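Local coordinates for dally-like protein (Drosophila melanogaster, PDB 3ODN) that probably acts as a cell-surface heparan sulfate proteoglycan of the glypican family and takes part in hedgehog signalling, at residues 147-152 against 164-169. The protein carries 2 engineered substitutions. Numbering follows the deposited sequence.
Sequences LYQKMF and NYMRCV
Val169 CG1 touches two aromatic side chains of helix 136-155, Tyr148 and Phe152. The methyl lies 3.4 Å from Tyr148 OH, while Tyr148 CE2 sits 3.3 Å from the carbonyl O of Val169, which meets the ring at its edge and in its plane. With CG anti to the backbone N (chi1 164°), the phenol reaches across to helix 163-176. The same methyl approaches the Phe152 ring obliquely, 4.3 Å from Phe152 CG. Val315 of helix 308-318 touches Tyr148, Phe152 and Val169, closing this buried side. Replacing Tyr148 by an alanine would probably open a gap beside Val169 and strip packing from Val315.

The other side is looser and partly exposed. Met166, bent at chi2 (-43°) and chi3, sets its CE methyl 3.6 Å from Gln149 O and 4.0 Å from Phe152 CD1; its sulfur makes an oblique Met-aromatic contact, SD lying 5.5 Å from the Phe152 centroid. The extended Gln149 chain slides past Met166 in the opposite direction, OE1 stopping 3.8 Å from Met166 CB. Tyr165 only grazes Phe152, and its hydroxyl is hydrogen-bonded to Gly320 O, next to the Cys168-Cys319 disulfide that ties helix 163-176 covalently to the chain just beyond helix 308-318.

The segment axes approach to 10.6 Å at 125°, joining consecutive helices of the all-helical glypican core far from the chain's centre. Across this pair of segments, cohesion comes mainly from methyl, ring and sulfur packing, with the Gln149 chain lying alongside Met166, so it should depend on shape more than on bond direction.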
loop_
_atom_site.group_PDB
_atom_site.type_symbol
_atom_site.label_atom_id
_atom_site.label_comp_id
_atom_site.label_asym_id
_atom_site.label_seq_id
_atom_site.Cartn_x
_atom_site.Cartn_y
_atom_site.Cartn_z
ATOM N N LEU A 147 -8.195 -22.769 23.353
ATOM C CA LEU A 147 -7.863 -24.051 22.753
ATOM C C LEU A 147 -7.208 -24.979 23.773
ATOM O O LEU A 147 -7.602 -26.136 23.873
ATOM C CB LEU A 147 -6.973 -23.820 21.512
ATOM C CG LEU A 147 -6.540 -25.021 20.677
ATOM C CD1 LEU A 147 -7.722 -25.724 20.039
ATOM C CD2 LEU A 147 -5.566 -24.596 19.623
ATOM N N TYR A 148 -6.278 -24.454 24.585
ATOM C CA TYR A 148 -5.591 -25.189 25.655
ATOM C C TYR A 148 -6.534 -25.658 26.780
ATOM O O TYR A 148 -6.388 -26.782 27.269
ATOM C CB TYR A 148 -4.455 -24.307 26.216
ATOM C CG TYR A 148 -3.884 -24.716 27.555
ATOM C CD1 TYR A 148 -3.265 -25.951 27.727
ATOM C CD2 TYR A 148 -3.889 -23.836 28.633
ATOM C CE1 TYR A 148 -2.704 -26.317 28.949
ATOM C CE2 TYR A 148 -3.305 -24.180 29.852
ATOM C CZ TYR A 148 -2.724 -25.426 30.010
ATOM O OH TYR A 148 -2.161 -25.772 31.218
ATOM N N GLN A 149 -7.456 -24.776 27.220
ATOM C CA GLN A 149 -8.393 -25.076 28.304
ATOM C C GLN A 149 -9.352 -26.174 27.903
ATOM O O GLN A 149 -9.521 -27.132 28.670
ATOM C CB GLN A 149 -9.129 -23.819 28.784
ATOM C CG GLN A 149 -8.415 -23.111 29.939
ATOM C CD GLN A 149 -9.196 -21.911 30.386
ATOM O OE1 GLN A 149 -10.211 -22.019 31.080
ATOM N NE2 GLN A 149 -8.760 -20.740 29.976
ATOM N N LYS A 150 -9.895 -26.078 26.660
ATOM C CA LYS A 150 -10.788 -27.066 26.056
ATOM C C LYS A 150 -10.078 -28.408 25.948
ATOM O O LYS A 150 -10.645 -29.430 26.319
ATOM C CB LYS A 150 -11.223 -26.626 24.643
ATOM C CG LYS A 150 -12.121 -25.401 24.583
ATOM C CD LYS A 150 -13.522 -25.614 25.128
ATOM C CE LYS A 150 -14.420 -24.482 24.706
ATOM N NZ LYS A 150 -14.637 -24.475 23.235
ATOM N N MET A 151 -8.840 -28.395 25.438
ATOM C CA MET A 151 -8.033 -29.593 25.232
ATOM C C MET A 151 -7.552 -30.243 26.518
ATOM O O MET A 151 -7.445 -31.469 26.550
ATOM C CB MET A 151 -6.861 -29.313 24.292
ATOM C CG MET A 151 -7.265 -29.243 22.847
ATOM S SD MET A 151 -5.851 -28.953 21.785
ATOM C CE MET A 151 -5.055 -30.581 21.880
ATOM N N PHE A 152 -7.265 -29.443 27.573
ATOM C CA PHE A 152 -6.836 -29.999 28.852
ATOM C C PHE A 152 -8.005 -30.785 29.442
ATOM O O PHE A 152 -7.830 -31.949 29.814
ATOM C CB PHE A 152 -6.329 -28.908 29.823
ATOM C CG PHE A 152 -5.907 -29.451 31.173
ATOM C CD1 PHE A 152 -6.799 -29.478 32.241
ATOM C CD2 PHE A 152 -4.645 -30.007 31.355
ATOM C CE1 PHE A 152 -6.431 -30.035 33.472
ATOM C CE2 PHE A 152 -4.272 -30.553 32.593
ATOM C CZ PHE A 152 -5.167 -30.561 33.642
ATOM N N ASN A 164 -12.537 -22.178 39.444
ATOM C CA ASN A 164 -11.314 -21.821 40.175
ATOM C C ASN A 164 -10.120 -22.640 39.706
ATOM O O ASN A 164 -9.021 -22.087 39.599
ATOM C CB ASN A 164 -11.500 -21.959 41.690
ATOM C CG ASN A 164 -12.631 -21.131 42.261
ATOM O OD1 ASN A 164 -12.652 -19.897 42.157
ATOM N ND2 ASN A 164 -13.583 -21.799 42.904
ATOM N N TYR A 165 -10.337 -23.946 39.400
ATOM C CA TYR A 165 -9.265 -24.814 38.905
ATOM C C TYR A 165 -8.801 -24.382 37.505
ATOM O O TYR A 165 -7.607 -24.154 37.320
ATOM C CB TYR A 165 -9.641 -26.315 38.927
ATOM C CG TYR A 165 -8.425 -27.222 38.849
ATOM C CD1 TYR A 165 -7.844 -27.742 40.001
ATOM C CD2 TYR A 165 -7.832 -27.524 37.625
ATOM C CE1 TYR A 165 -6.716 -28.560 39.937
ATOM C CE2 TYR A 165 -6.690 -28.320 37.550
ATOM C CZ TYR A 165 -6.131 -28.829 38.708
ATOM O OH TYR A 165 -5.012 -29.624 38.639
ATOM N N MET A 166 -9.743 -24.244 36.546
ATOM C CA MET A 166 -9.454 -23.855 35.163
ATOM C C MET A 166 -8.783 -22.487 35.000
ATOM O O MET A 166 -8.021 -22.310 34.053
ATOM C CB MET A 166 -10.670 -24.043 34.242
ATOM C CG MET A 166 -11.063 -25.521 34.023
ATOM S SD MET A 166 -9.706 -26.708 33.719
ATOM C CE MET A 166 -9.169 -26.209 32.080
ATOM N N ARG A 167 -9.011 -21.555 35.958
ATOM C CA ARG A 167 -8.389 -20.230 35.989
ATOM C C ARG A 167 -6.891 -20.364 36.276
ATOM O O ARG A 167 -6.096 -19.622 35.693
ATOM C CB ARG A 167 -9.057 -19.334 37.043
ATOM C CG ARG A 167 -10.071 -18.355 36.464
ATOM C CD ARG A 167 -10.604 -17.388 37.509
ATOM N NE ARG A 167 -11.865 -17.853 38.097
ATOM C CZ ARG A 167 -12.056 -18.083 39.393
ATOM N NH1 ARG A 167 -11.073 -17.883 40.264
ATOM N NH2 ARG A 167 -13.235 -18.508 39.830
ATOM N N CYS A 168 -6.511 -21.325 37.160
ATOM C CA CYS A 168 -5.121 -21.637 37.540
ATOM C C CYS A 168 -4.373 -22.218 36.333
ATOM O O CYS A 168 -3.205 -21.897 36.108
ATOM C CB CYS A 168 -5.094 -22.595 38.733
ATOM S SG CYS A 168 -3.469 -23.338 39.074
ATOM N N VAL A 169 -5.077 -23.074 35.564
ATOM C CA VAL A 169 -4.606 -23.746 34.349
ATOM C C VAL A 169 -4.194 -22.693 33.298
ATOM O O VAL A 169 -3.076 -22.777 32.787
ATOM C CB VAL A 169 -5.665 -24.769 33.840
ATOM C CG1 VAL A 169 -5.238 -25.436 32.542
ATOM C CG2 VAL A 169 -5.956 -25.827 34.904
#